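Local coordinates for CLIP-associating protein (Drosophila melanogaster, PDB 4G3A), which tracks microtubule plus ends and stabilises dynamic microtubules during mitotic spindle formation, here represented by its N-terminal TOG domain, at residues A[8-11]-A[12-15]; A[82-85]-A[86-90]; A[151-154]-A[155-159]; A[177-181]-A[182-186]. All coordinates share one frame; numbering follows the deposited sequence.

The four contacts are local, each made along or at the end of a helix, and they follow one another in series through the all-helical, HEAT-repeat TOG domain. Contact 1, at the start of the chain, lies on the other side of the chain's centre from contacts 3 and 4. Contacts 1 and 2 are about 21 Å apart between centres, as are contacts 2 and 3. Contacts 3 and 4 are about 20 Å apart between centres, and the ends of the series, contacts 1 and 4, about 45 Å. Contact 4 lies at the start of helix 182-199, whose Glu194 and His198 bond His157 of contact 3.

Contact 1: A[8-11]-A[12-15]; sequences DLDG and FIQQ
Phe12 has CG anti to its own carbonyl carbon (chi1 -80°), a rotation that lays ring atom CD2 3.4 Å from Asp8 O one turn back. Ile13 makes the same choice at chi1 -65°, which brings CG1 3.3 Å from Leu9 O, while Ile13 CD1 lies 4.4 Å from Leu9 CD1. The stretch is the N-cap and first two turns of helix 9-18. Asp8 is the N-cap: OD2 accepts from Gly11 N at 2.9 Å, met nearly along the C-O axis, which satisfies an amide with no helical carbonyl before it. From there the i to i+4 ladder begins. Phe12 N reaches Asp8 O at 3.2 Å, and Ile13 N reaches Leu9 O at 2.9 Å in an almost straight bond (173° at the hydrogen). Gln14 packs the aliphatic CG over Asp10 O at 3.1 Å. Replacing Phe12 by an alanine would probably open a gap against Leu27 and Leu31, which the ring now meets. Asp10 OD1 accepts from Thr45 N. Leu9 and Phe12 thus face helix 21-36, at Phe34 and Leu35 and at Leu27 and Leu31 respectively, while Leu9 and Ile13 also meet helix 47-58 at Leu50.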
ATOM      1  N   ASP A   8      21.286   5.036  19.925  1.00 52.20           N
ATOM      2  CA  ASP A   8      20.897   3.704  19.464  1.00 54.36           C
ATOM      3  C   ASP A   8      19.396   3.473  19.583  1.00 48.18           C
ATOM      4  O   ASP A   8      18.662   4.318  20.102  1.00 48.20           O
ATOM      5  CB  ASP A   8      21.664   2.622  20.222  1.00 56.58           C
ATOM      6  CG  ASP A   8      21.425   2.680  21.707  1.00 56.24           C
ATOM      7  OD1 ASP A   8      22.148   1.986  22.451  1.00 65.58           O
ATOM      8  OD2 ASP A   8      20.519   3.425  22.131  1.00 51.43           O
ATOM      9  N   LEU A   9      18.946   2.321  19.103  1.00 46.65           N
ATOM     10  CA  LEU A   9      17.521   2.010  19.122  1.00 56.05           C
ATOM     11  C   LEU A   9      16.901   2.109  20.518  1.00 53.45           C
ATOM     12  O   LEU A   9      15.839   2.707  20.692  1.00 48.24           O
ATOM     13  CB  LEU A   9      17.273   0.624  18.529  1.00 56.62           C
ATOM     14  CG  LEU A   9      16.733   0.573  17.103  1.00 59.68           C
ATOM     15  CD1 LEU A   9      15.309   0.077  17.143  1.00 71.38           C
ATOM     16  CD2 LEU A   9      16.806   1.933  16.427  1.00 53.84           C
ATOM     17  N   ASP A  10      17.571   1.535  21.514  1.00 49.56           N
ATOM     18  CA  ASP A  10      17.055   1.564  22.878  1.00 46.23           C
ATOM     19  C   ASP A  10      16.820   2.996  23.343  1.00 53.18           C
ATOM     20  O   ASP A  10      15.827   3.288  24.012  1.00 47.41           O
ATOM     21  CB  ASP A  10      18.003   0.831  23.831  1.00 67.59           C
ATOM     22  CG  ASP A  10      17.840  -0.676  23.763  1.00 70.02           C
ATOM     23  OD1 ASP A  10      16.682  -1.140  23.670  1.00 74.69           O
ATOM     24  OD2 ASP A  10      18.862  -1.394  23.808  1.00 69.17           O
ATOM     25  N   GLY A  11      17.734   3.888  22.973  1.00 53.50           N
ATOM     26  CA  GLY A  11      17.589   5.303  23.264  1.00 50.12           C
ATOM     27  C   GLY A  11      16.323   5.906  22.672  1.00 50.99           C
ATOM     28  O   GLY A  11      15.613   6.649  23.349  1.00 53.33           O
ATOM     29  N   PHE A  12      16.040   5.602  21.405  1.00 48.89           N
ATOM     30  CA  PHE A  12      14.816   6.084  20.779  1.00 49.21           C
ATOM     31  C   PHE A  12      13.596   5.527  21.507  1.00 50.84           C
ATOM     32  O   PHE A  12      12.679   6.264  21.861  1.00 51.58           O
ATOM     33  CB  PHE A  12      14.755   5.689  19.295  1.00 56.07           C
ATOM     34  CG  PHE A  12      15.576   6.573  18.396  1.00 56.86           C
ATOM     35  CD1 PHE A  12      15.114   7.826  18.024  1.00 53.81           C
ATOM     36  CD2 PHE A  12      16.805   6.146  17.913  1.00 56.33           C
ATOM     37  CE1 PHE A  12      15.868   8.643  17.197  1.00 57.58           C
ATOM     38  CE2 PHE A  12      17.563   6.956  17.085  1.00 56.72           C
ATOM     39  CZ  PHE A  12      17.095   8.207  16.728  1.00 59.90           C
ATOM     40  N   ILE A  13      13.592   4.215  21.722  1.00 48.10           N
ATOM     41  CA  ILE A  13      12.464   3.542  22.358  1.00 54.66           C
ATOM     42  C   ILE A  13      12.122   4.164  23.717  1.00 62.27           C
ATOM     43  O   ILE A  13      10.958   4.414  24.020  1.00 67.72           O
ATOM     44  CB  ILE A  13      12.752   2.042  22.541  1.00 56.11           C
ATOM     45  CG1 ILE A  13      12.876   1.352  21.179  1.00 57.34           C
ATOM     46  CG2 ILE A  13      11.668   1.393  23.392  1.00 61.32           C
ATOM     47  CD1 ILE A  13      13.662   0.054  21.218  1.00 53.73           C
ATOM     48  N   GLN A  14      13.142   4.420  24.527  1.00 61.13           N
ATOM     49  CA  GLN A  14      12.921   4.955  25.868  1.00 65.33           C
ATOM     50  C   GLN A  14      12.292   6.349  25.849  1.00 64.54           C
ATOM     51  O   GLN A  14      11.417   6.655  26.658  1.00 70.31           O
ATOM     52  CB  GLN A  14      14.233   4.963  26.659  1.00 77.63           C
ATOM     53  CG  GLN A  14      14.785   3.569  26.919  1.00 86.16           C
ATOM     54  CD  GLN A  14      16.277   3.563  27.180  1.00 98.03           C
ATOM     55  OE1 GLN A  14      16.963   4.565  26.965  1.00104.37           O
ATOM     56  NE2 GLN A  14      16.793   2.426  27.640  1.00 98.76           N
ATOM     57  N   GLN A  15      12.725   7.177  24.906  1.00 61.36           N
ATOM     58  CA  GLN A  15      12.341   8.581  24.885  1.00 66.20           C
ATOM     59  C   GLN A  15      11.021   8.841  24.169  1.00 74.54           C
ATOM     60  O   GLN A  15      10.452   9.926  24.286  1.00 77.16           O
ATOM     61  CB  GLN A  15      13.450   9.402  24.235  1.00 75.41           C
ATOM     62  CG  GLN A  15      13.575  10.800  24.787  1.00 88.31           C
ATOM     63  CD  GLN A  15      14.579  11.630  24.018  1.00 97.48           C
ATOM     64  OE1 GLN A  15      15.646  11.143  23.635  1.00 94.00           O
ATOM     65  NE2 GLN A  15      14.239  12.894  23.781  1.00103.94           N
TER

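Contact 2: A[82-85]-A[86-90]; sequences SDFN and AYTAT
Asn85 and Thr88 meet where the chain passes from the first HEAT repeat into the second, through a 3-10 turn at 82-84 that leads into helix 88-98. Asn85 can be followed outward. Its CB lies 3.5 Å from the backbone Ala86 N and 4.1 Å from Thr88 OG1; CG, anti to the backbone N at chi1 -160°, approaches the same hydroxyl; and OD1 at the tip accepts from it at 2.7 Å. The donor sits in the carbonyl plane on a lone pair, with a C=O...donor angle of 137°, so the direction as well as the length marks a sound bond. A valine in place of Thr88 would probably leave Asn85 OD1 without this donor and its amide freer to turn. In the backbone, Tyr87 N donates to Phe84 O at 2.8 Å. The two rings form a T-shaped pair, the edge of Tyr87 toward the face of Phe84, with centroids 5.8 Å apart and planes at 70°. Phe84 is buried against Phe73, Leu76 and Ile77 of helix 63-80, whereas Tyr87 meets Met47 and Ile51 of helix 47-58, so the pair joins helices 63-80 and 47-58 to the turn. Across the start of helix 88-98 a water bridges the backbone, donating to Asn85 O and accepting from Ala89 N, each at 2.9 Å.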
ATOM      1  N   SER A  82      11.919 -10.746   5.818  1.00 41.81           N
ATOM      2  CA  SER A  82      10.842 -11.653   6.215  1.00 43.88           C
ATOM      3  C   SER A  82      10.584 -11.617   7.715  1.00 44.87           C
ATOM      4  O   SER A  82       9.492 -11.951   8.171  1.00 47.75           O
ATOM      5  CB  SER A  82      11.107 -13.093   5.734  1.00 41.74           C
ATOM      6  OG  SER A  82      12.232 -13.672   6.377  1.00 59.01           O
ATOM      7  N   ASP A  83      11.589 -11.213   8.488  1.00 48.69           N
ATOM      8  CA  ASP A  83      11.427 -11.153   9.935  1.00 51.99           C
ATOM      9  C   ASP A  83      10.351 -10.143  10.341  1.00 48.30           C
ATOM     10  O   ASP A  83       9.685 -10.307  11.366  1.00 46.81           O
ATOM     11  CB  ASP A  83      12.767 -10.869  10.628  1.00 52.09           C
ATOM     12  CG  ASP A  83      13.749 -12.024  10.488  1.00 56.89           C
ATOM     13  OD1 ASP A  83      13.303 -13.192  10.435  1.00 54.33           O
ATOM     14  OD2 ASP A  83      14.968 -11.771  10.424  1.00 61.56           O
ATOM     15  N   PHE A  84      10.161  -9.117   9.517  1.00 43.52           N
ATOM     16  CA  PHE A  84       9.138  -8.110   9.782  1.00 40.71           C
ATOM     17  C   PHE A  84       7.731  -8.697   9.822  1.00 40.11           C
ATOM     18  O   PHE A  84       6.821  -8.100  10.399  1.00 33.83           O
ATOM     19  CB  PHE A  84       9.179  -6.986   8.739  1.00 40.96           C
ATOM     20  CG  PHE A  84       8.308  -5.809   9.093  1.00 37.25           C
ATOM     21  CD1 PHE A  84       6.984  -5.755   8.685  1.00 31.22           C
ATOM     22  CD2 PHE A  84       8.821  -4.761   9.854  1.00 34.53           C
ATOM     23  CE1 PHE A  84       6.182  -4.678   9.020  1.00 33.27           C
ATOM     24  CE2 PHE A  84       8.031  -3.678  10.198  1.00 39.97           C
ATOM     25  CZ  PHE A  84       6.713  -3.627   9.784  1.00 33.73           C
ATOM     26  N   ASN A  85       7.545  -9.862   9.211  1.00 49.70           N
ATOM     27  CA  ASN A  85       6.192 -10.380   9.006  1.00 49.85           C
ATOM     28  C   ASN A  85       5.488 -10.687  10.318  1.00 50.57           C
ATOM     29  O   ASN A  85       4.288 -10.937  10.341  1.00 52.29           O
ATOM     30  CB  ASN A  85       6.184 -11.601   8.076  1.00 48.65           C
ATOM     31  CG  ASN A  85       4.823 -11.849   7.458  1.00 50.66           C
ATOM     32  OD1 ASN A  85       4.070 -10.909   7.188  1.00 42.39           O
ATOM     33  ND2 ASN A  85       4.495 -13.118   7.232  1.00 59.94           N
ATOM     34  N   ALA A  86       6.242 -10.648  11.412  1.00 56.50           N
ATOM     35  CA  ALA A  86       5.667 -10.809  12.739  1.00 56.00           C
ATOM     36  C   ALA A  86       4.768  -9.628  13.089  1.00 55.78           C
ATOM     37  O   ALA A  86       3.907  -9.728  13.959  1.00 58.90           O
ATOM     38  CB  ALA A  86       6.771 -10.955  13.776  1.00 63.84           C
ATOM     39  N   TYR A  87       4.969  -8.506  12.406  1.00 46.47           N
ATOM     40  CA  TYR A  87       4.273  -7.274  12.758  1.00 43.48           C
ATOM     41  C   TYR A  87       3.232  -6.846  11.723  1.00 42.33           C
ATOM     42  O   TYR A  87       2.448  -5.924  11.960  1.00 38.42           O
ATOM     43  CB  TYR A  87       5.296  -6.161  12.970  1.00 40.93           C
ATOM     44  CG  TYR A  87       6.415  -6.577  13.897  1.00 45.59           C
ATOM     45  CD1 TYR A  87       6.169  -6.799  15.244  1.00 43.33           C
ATOM     46  CD2 TYR A  87       7.711  -6.763  13.425  1.00 42.17           C
ATOM     47  CE1 TYR A  87       7.182  -7.186  16.105  1.00 54.56           C
ATOM     48  CE2 TYR A  87       8.736  -7.151  14.283  1.00 44.86           C
ATOM     49  CZ  TYR A  87       8.462  -7.361  15.622  1.00 54.89           C
ATOM     50  OH  TYR A  87       9.466  -7.747  16.489  1.00 61.45           O
ATOM     51  N   THR A  88       3.231  -7.519  10.576  1.00 39.90           N
ATOM     52  CA  THR A  88       2.312  -7.184   9.485  1.00 39.99           C
ATOM     53  C   THR A  88       0.843  -7.036   9.929  1.00 37.90           C
ATOM     54  O   THR A  88       0.194  -6.041   9.622  1.00 39.03           O
ATOM     55  CB  THR A  88       2.428  -8.203   8.325  1.00 39.32           C
ATOM     56  OG1 THR A  88       3.798  -8.319   7.925  1.00 45.72           O
ATOM     57  CG2 THR A  88       1.588  -7.766   7.128  1.00 33.34           C
ATOM     58  N   ALA A  89       0.326  -8.019  10.653  1.00 44.26           N
ATOM     59  CA  ALA A  89      -1.074  -8.002  11.088  1.00 49.70           C
ATOM     60  C   ALA A  89      -1.406  -6.812  11.994  1.00 47.18           C
ATOM     61  O   ALA A  89      -2.549  -6.352  12.034  1.00 51.47           O
ATOM     62  CB  ALA A  89      -1.415  -9.309  11.791  1.00 57.97           C
ATOM     63  N   THR A  90      -0.405  -6.324  12.721  1.00 38.43           N
ATOM     64  CA  THR A  90      -0.588  -5.208  13.643  1.00 45.26           C
ATOM     65  C   THR A  90      -0.585  -3.889  12.888  1.00 40.14           C
ATOM     66  O   THR A  90      -1.399  -3.004  13.135  1.00 41.27           O
ATOM     67  CB  THR A  90       0.534  -5.171  14.707  1.00 54.17           C
ATOM     68  OG1 THR A  90       0.310  -6.201  15.677  1.00 56.97           O
ATOM     69  CG2 THR A  90       0.578  -3.819  15.413  1.00 57.60           C
TER
HETATM   70  O   HOH W   1       1.609 -10.474  11.477  1.00 49.71           O

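Contact 3: A[151-154]-A[155-159]; sequences TIVN and ALHEY
Val153 O accepts from His157 N at 2.9 Å, the donor tilted 19° from the carbonyl plane, and the same oxygen lies over one face of the His157 imidazole, 3.3 Å above the ring plane and offset toward its rim. The ring reaches this position with CG anti to its carbonyl carbon (chi1 -74°), folded back along the helix beside Val153. The two side chains run side by side, and Val153 CG1 comes 3.5 Å from His157 CD2 and nearly as close to NE2. Both ring nitrogens are engaged beyond the turn, ND1 with His198 NE2 and NE2 with Glu194 OE1, which fixes the rotation of the imidazole; the carboxylate would probably polarise the ring. These partners belong to helix 182-199, and the contact forms the last two and a half turns of helix 142-159, in the all-helical stack of the TOG domain. The backbone bonds repeat evenly, with Ala155 N to Thr151 O and Leu156 N to Ile152 O both at 2.9 Å. Glu158 N to Asn154 O has the same length but a more bent approach, 141° at the hydrogen. The Glu158 chain runs extended from CG and brings OE2 3.9 Å from Asn154 CB, where Arg115 of helix 104-119 touches both side chains. On the buried side Ala155 CB sits 3.4 Å from Thr151 O, and Ala155 also packs on Ile129 of helix 125-136.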
ATOM      1  N   THR A 151      -2.444   0.317  -6.193  1.00 23.71           N
ATOM      2  CA  THR A 151      -1.520  -0.655  -5.622  1.00 22.57           C
ATOM      3  C   THR A 151      -1.485  -1.906  -6.490  1.00 21.57           C
ATOM      4  O   THR A 151      -0.423  -2.486  -6.722  1.00 23.64           O
ATOM      5  CB  THR A 151      -1.937  -1.071  -4.191  1.00 27.46           C
ATOM      6  OG1 THR A 151      -2.023   0.089  -3.351  1.00 26.84           O
ATOM      7  CG2 THR A 151      -0.933  -2.060  -3.612  1.00 26.72           C
ATOM      8  N   ILE A 152      -2.654  -2.341  -6.949  1.00 21.27           N
ATOM      9  CA  ILE A 152      -2.728  -3.493  -7.842  1.00 23.41           C
ATOM     10  C   ILE A 152      -1.955  -3.221  -9.128  1.00 23.59           C
ATOM     11  O   ILE A 152      -1.158  -4.050  -9.594  1.00 25.63           O
ATOM     12  CB  ILE A 152      -4.182  -3.808  -8.226  1.00 21.27           C
ATOM     13  CG1 ILE A 152      -4.971  -4.298  -7.010  1.00 26.15           C
ATOM     14  CG2 ILE A 152      -4.221  -4.828  -9.364  1.00 23.11           C
ATOM     15  CD1 ILE A 152      -6.461  -4.488  -7.289  1.00 24.53           C
ATOM     16  N   VAL A 153      -2.194  -2.053  -9.701  1.00 23.82           N
ATOM     17  CA  VAL A 153      -1.518  -1.675 -10.954  1.00 21.50           C
ATOM     18  C   VAL A 153       0.003  -1.698 -10.772  1.00 22.75           C
ATOM     19  O   VAL A 153       0.735  -2.275 -11.591  1.00 24.25           O
ATOM     20  CB  VAL A 153      -1.991  -0.302 -11.458  1.00 31.26           C
ATOM     21  CG1 VAL A 153      -1.028   0.248 -12.517  1.00 29.34           C
ATOM     22  CG2 VAL A 153      -3.412  -0.409 -12.048  1.00 29.67           C
ATOM     23  N   ASN A 154       0.474  -1.100  -9.683  1.00 26.68           N
ATOM     24  CA  ASN A 154       1.920  -1.017  -9.434  1.00 29.51           C
ATOM     25  C   ASN A 154       2.526  -2.395  -9.222  1.00 24.30           C
ATOM     26  O   ASN A 154       3.606  -2.686  -9.727  1.00 24.32           O
ATOM     27  CB  ASN A 154       2.230  -0.134  -8.218  1.00 27.48           C
ATOM     28  CG  ASN A 154       1.847   1.319  -8.423  1.00 27.82           C
ATOM     29  OD1 ASN A 154       1.688   2.067  -7.461  1.00 33.20           O
ATOM     30  ND2 ASN A 154       1.690   1.727  -9.676  1.00 25.83           N
ATOM     31  N   ALA A 155       1.837  -3.240  -8.454  1.00 21.99           N
ATOM     32  CA  ALA A 155       2.303  -4.599  -8.199  1.00 24.01           C
ATOM     33  C   ALA A 155       2.392  -5.445  -9.481  1.00 28.53           C
ATOM     34  O   ALA A 155       3.340  -6.216  -9.677  1.00 25.05           O
ATOM     35  CB  ALA A 155       1.401  -5.275  -7.194  1.00 23.52           C
ATOM     36  N   LEU A 156       1.399  -5.300 -10.348  1.00 29.30           N
ATOM     37  CA  LEU A 156       1.409  -5.980 -11.640  1.00 24.35           C
ATOM     38  C   LEU A 156       2.558  -5.473 -12.498  1.00 24.44           C
ATOM     39  O   LEU A 156       3.309  -6.249 -13.088  1.00 27.95           O
ATOM     40  CB  LEU A 156       0.068  -5.740 -12.357  1.00 33.45           C
ATOM     41  CG  LEU A 156      -0.321  -6.654 -13.521  1.00 41.04           C
ATOM     42  CD1 LEU A 156      -0.432  -8.098 -13.057  1.00 39.16           C
ATOM     43  CD2 LEU A 156      -1.639  -6.179 -14.165  1.00 29.62           C
ATOM     44  N   HIS A 157       2.695  -4.157 -12.578  1.00 22.84           N
ATOM     45  CA  HIS A 157       3.758  -3.588 -13.379  1.00 27.17           C
ATOM     46  C   HIS A 157       5.125  -4.037 -12.858  1.00 34.45           C
ATOM     47  O   HIS A 157       6.026  -4.293 -13.638  1.00 32.31           O
ATOM     48  CB  HIS A 157       3.647  -2.063 -13.444  1.00 38.34           C
ATOM     49  CG  HIS A 157       2.528  -1.584 -14.337  1.00 51.14           C
ATOM     50  ND1 HIS A 157       1.948  -2.376 -15.285  1.00 54.76           N
ATOM     51  CD2 HIS A 157       1.913  -0.373 -14.404  1.00 51.81           C
ATOM     52  CE1 HIS A 157       0.995  -1.685 -15.915  1.00 51.35           C
ATOM     53  NE2 HIS A 157       0.965  -0.477 -15.403  1.00 49.90           N
ATOM     54  N   GLU A 158       5.264  -4.169 -11.540  1.00 31.39           N
ATOM     55  CA  GLU A 158       6.570  -4.487 -10.954  1.00 28.39           C
ATOM     56  C   GLU A 158       6.883  -5.978 -10.984  1.00 24.93           C
ATOM     57  O   GLU A 158       8.044  -6.372 -11.192  1.00 31.95           O
ATOM     58  CB  GLU A 158       6.678  -3.946  -9.522  1.00 36.51           C
ATOM     59  CG  GLU A 158       7.045  -2.470  -9.455  1.00 52.89           C
ATOM     60  CD  GLU A 158       6.740  -1.845  -8.105  1.00 62.29           C
ATOM     61  OE1 GLU A 158       7.216  -2.368  -7.071  1.00 68.22           O
ATOM     62  OE2 GLU A 158       6.019  -0.823  -8.081  1.00 60.68           O
ATOM     63  N   TYR A 159       5.859  -6.807 -10.814  1.00 23.89           N
ATOM     64  CA  TYR A 159       6.079  -8.251 -10.707  1.00 27.76           C
ATOM     65  C   TYR A 159       5.573  -9.108 -11.870  1.00 29.53           C
ATOM     66  O   TYR A 159       6.043 -10.226 -12.059  1.00 28.29           O
ATOM     67  CB  TYR A 159       5.522  -8.766  -9.384  1.00 30.90           C
ATOM     68  CG  TYR A 159       6.221  -8.111  -8.214  1.00 26.72           C
ATOM     69  CD1 TYR A 159       7.522  -8.466  -7.879  1.00 27.45           C
ATOM     70  CD2 TYR A 159       5.596  -7.129  -7.473  1.00 26.86           C
ATOM     71  CE1 TYR A 159       8.179  -7.862  -6.826  1.00 29.09           C
ATOM     72  CE2 TYR A 159       6.244  -6.519  -6.414  1.00 30.15           C
ATOM     73  CZ  TYR A 159       7.543  -6.888  -6.102  1.00 30.95           C
ATOM     74  OH  TYR A 159       8.191  -6.288  -5.047  1.00 33.71           O
TER

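Contact 4: A[177-181]-A[182-186]; sequences LGDPT and VNVRE
The loop that turns into helix 182-199 within the third HEAT repeat is shaped by an Asx turn at Asp179 and closed by Arg185 from the first turn of the helix. Asp179 OD1 accepts from Thr181 N at 3.0 Å, met on the anti side of the carboxylate and out of its plane. With CG anti to the backbone N (chi1 -163°), the Asp179 carboxylate is carried against Val184, whose side chain crosses it at about a right angle; Asp179 CG lies 3.4 Å from Val184 CG1. OD2 forms a salt bridge with Arg145 of helix 142-159, and the charged atoms of Arg185 are not in contact with this carboxylate.

Arg185 instead bonds to the backbone of the loop. Its CG lies 3.1 Å from Leu177 O, and the bend at chi3 (-63°) swings the guanidinium back over the helix start. There NH1 donates to Asp179 O at 2.8 Å, with the oxygen close to the guanidinium plane. Val182 CA and Thr181 C lie over one face of the group. Thr181 is the N-cap residue, yet its side chain makes no capping bond; its carbonyl opens the helical bonding by accepting from Arg185 N at 3.1 Å. Main chain and side chain of Arg185 therefore bond to Thr181 O and Asp179 O, and the positive group, set against a carbonyl oxygen, probably owes its fixed position to that bond and to the backbone against its face rather than to a paired carboxylate within the turn.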
ATOM      1  N   LEU A 177     -16.552  -0.224 -11.220  1.00 28.60           N
ATOM      2  CA  LEU A 177     -17.031   0.588 -12.341  1.00 29.17           C
ATOM      3  C   LEU A 177     -18.322   1.321 -11.980  1.00 34.22           C
ATOM      4  O   LEU A 177     -18.578   2.409 -12.485  1.00 41.23           O
ATOM      5  CB  LEU A 177     -17.260  -0.267 -13.603  1.00 32.58           C
ATOM      6  CG  LEU A 177     -15.999  -0.842 -14.257  1.00 30.96           C
ATOM      7  CD1 LEU A 177     -16.349  -1.838 -15.366  1.00 25.10           C
ATOM      8  CD2 LEU A 177     -15.128   0.276 -14.810  1.00 31.11           C
ATOM      9  N   GLY A 178     -19.129   0.722 -11.106  1.00 37.00           N
ATOM     10  CA  GLY A 178     -20.347   1.359 -10.630  1.00 38.57           C
ATOM     11  C   GLY A 178     -20.216   2.001  -9.252  1.00 34.70           C
ATOM     12  O   GLY A 178     -21.208   2.164  -8.536  1.00 37.43           O
ATOM     13  N   ASP A 179     -18.992   2.360  -8.869  1.00 33.28           N
ATOM     14  CA  ASP A 179     -18.752   3.033  -7.591  1.00 30.98           C
ATOM     15  C   ASP A 179     -19.542   4.343  -7.543  1.00 33.90           C
ATOM     16  O   ASP A 179     -19.729   4.991  -8.567  1.00 36.80           O
ATOM     17  CB  ASP A 179     -17.253   3.317  -7.429  1.00 31.80           C
ATOM     18  CG  ASP A 179     -16.864   3.617  -5.995  1.00 34.07           C
ATOM     19  OD1 ASP A 179     -16.794   4.808  -5.625  1.00 32.07           O
ATOM     20  OD2 ASP A 179     -16.602   2.661  -5.243  1.00 39.23           O
ATOM     21  N   PRO A 180     -20.023   4.741  -6.357  1.00 40.26           N
ATOM     22  CA  PRO A 180     -20.770   6.009  -6.346  1.00 40.06           C
ATOM     23  C   PRO A 180     -19.883   7.226  -6.592  1.00 40.11           C
ATOM     24  O   PRO A 180     -20.400   8.317  -6.782  1.00 44.29           O
ATOM     25  CB  PRO A 180     -21.355   6.062  -4.929  1.00 35.01           C
ATOM     26  CG  PRO A 180     -20.471   5.169  -4.115  1.00 35.14           C
ATOM     27  CD  PRO A 180     -20.047   4.065  -5.048  1.00 30.22           C
ATOM     28  N   THR A 181     -18.567   7.031  -6.579  1.00 39.70           N
ATOM     29  CA  THR A 181     -17.610   8.126  -6.702  1.00 37.22           C
ATOM     30  C   THR A 181     -16.968   8.095  -8.080  1.00 39.73           C
ATOM     31  O   THR A 181     -16.516   7.040  -8.529  1.00 40.94           O
ATOM     32  CB  THR A 181     -16.497   7.999  -5.627  1.00 33.07           C
ATOM     33  OG1 THR A 181     -16.992   8.467  -4.360  1.00 34.62           O
ATOM     34  CG2 THR A 181     -15.272   8.798  -6.009  1.00 38.75           C
ATOM     35  N   VAL A 182     -16.915   9.240  -8.752  1.00 38.24           N
ATOM     36  CA  VAL A 182     -16.391   9.263 -10.120  1.00 39.35           C
ATOM     37  C   VAL A 182     -14.900   8.922 -10.167  1.00 41.29           C
ATOM     38  O   VAL A 182     -14.455   8.234 -11.083  1.00 41.88           O
ATOM     39  CB  VAL A 182     -16.677  10.604 -10.856  1.00 59.14           C
ATOM     40  CG1 VAL A 182     -15.934  11.748 -10.203  1.00 60.37           C
ATOM     41  CG2 VAL A 182     -16.301  10.493 -12.328  1.00 58.23           C
ATOM     42  N   ASN A 183     -14.139   9.376  -9.171  1.00 36.72           N
ATOM     43  CA  ASN A 183     -12.700   9.090  -9.129  1.00 42.29           C
ATOM     44  C   ASN A 183     -12.393   7.598  -9.120  1.00 44.33           C
ATOM     45  O   ASN A 183     -11.409   7.150  -9.709  1.00 42.39           O
ATOM     46  CB  ASN A 183     -12.050   9.732  -7.907  1.00 49.68           C
ATOM     47  CG  ASN A 183     -12.254  11.223  -7.860  1.00 61.62           C
ATOM     48  OD1 ASN A 183     -13.377  11.701  -7.697  1.00 70.48           O
ATOM     49  ND2 ASN A 183     -11.167  11.973  -7.994  1.00 58.13           N
ATOM     50  N   VAL A 184     -13.232   6.839  -8.424  1.00 37.64           N
ATOM     51  CA  VAL A 184     -13.068   5.398  -8.363  1.00 30.72           C
ATOM     52  C   VAL A 184     -13.527   4.729  -9.662  1.00 30.47           C
ATOM     53  O   VAL A 184     -12.836   3.854 -10.187  1.00 29.91           O
ATOM     54  CB  VAL A 184     -13.803   4.805  -7.155  1.00 23.25           C
ATOM     55  CG1 VAL A 184     -13.746   3.293  -7.198  1.00 24.69           C
ATOM     56  CG2 VAL A 184     -13.159   5.322  -5.844  1.00 25.47           C
ATOM     57  N   ARG A 185     -14.684   5.138 -10.182  1.00 34.17           N
ATOM     58  CA  ARG A 185     -15.159   4.589 -11.455  1.00 35.22           C
ATOM     59  C   ARG A 185     -14.070   4.725 -12.512  1.00 36.22           C
ATOM     60  O   ARG A 185     -13.759   3.770 -13.225  1.00 43.57           O
ATOM     61  CB  ARG A 185     -16.458   5.270 -11.927  1.00 33.62           C
ATOM     62  CG  ARG A 185     -17.673   4.999 -11.031  1.00 40.53           C
ATOM     63  CD  ARG A 185     -19.013   5.417 -11.707  1.00 39.02           C
ATOM     64  NE  ARG A 185     -19.059   6.855 -11.970  1.00 43.78           N
ATOM     65  CZ  ARG A 185     -19.532   7.768 -11.121  1.00 47.90           C
ATOM     66  NH1 ARG A 185     -20.028   7.409  -9.941  1.00 36.16           N
ATOM     67  NH2 ARG A 185     -19.517   9.052 -11.455  1.00 54.83           N
ATOM     68  N   GLU A 186     -13.480   5.913 -12.604  1.00 39.46           N
ATOM     69  CA  GLU A 186     -12.415   6.170 -13.573  1.00 41.57           C
ATOM     70  C   GLU A 186     -11.128   5.384 -13.301  1.00 39.57           C
ATOM     71  O   GLU A 186     -10.466   4.938 -14.236  1.00 36.81           O
ATOM     72  CB  GLU A 186     -12.144   7.671 -13.696  1.00 47.08           C
ATOM     73  CG  GLU A 186     -13.296   8.400 -14.383  1.00 65.00           C
ATOM     74  CD  GLU A 186     -13.017   9.866 -14.641  1.00 80.46           C
ATOM     75  OE1 GLU A 186     -12.143  10.438 -13.956  1.00 87.32           O
ATOM     76  OE2 GLU A 186     -13.681  10.450 -15.529  1.00 81.17           O
TER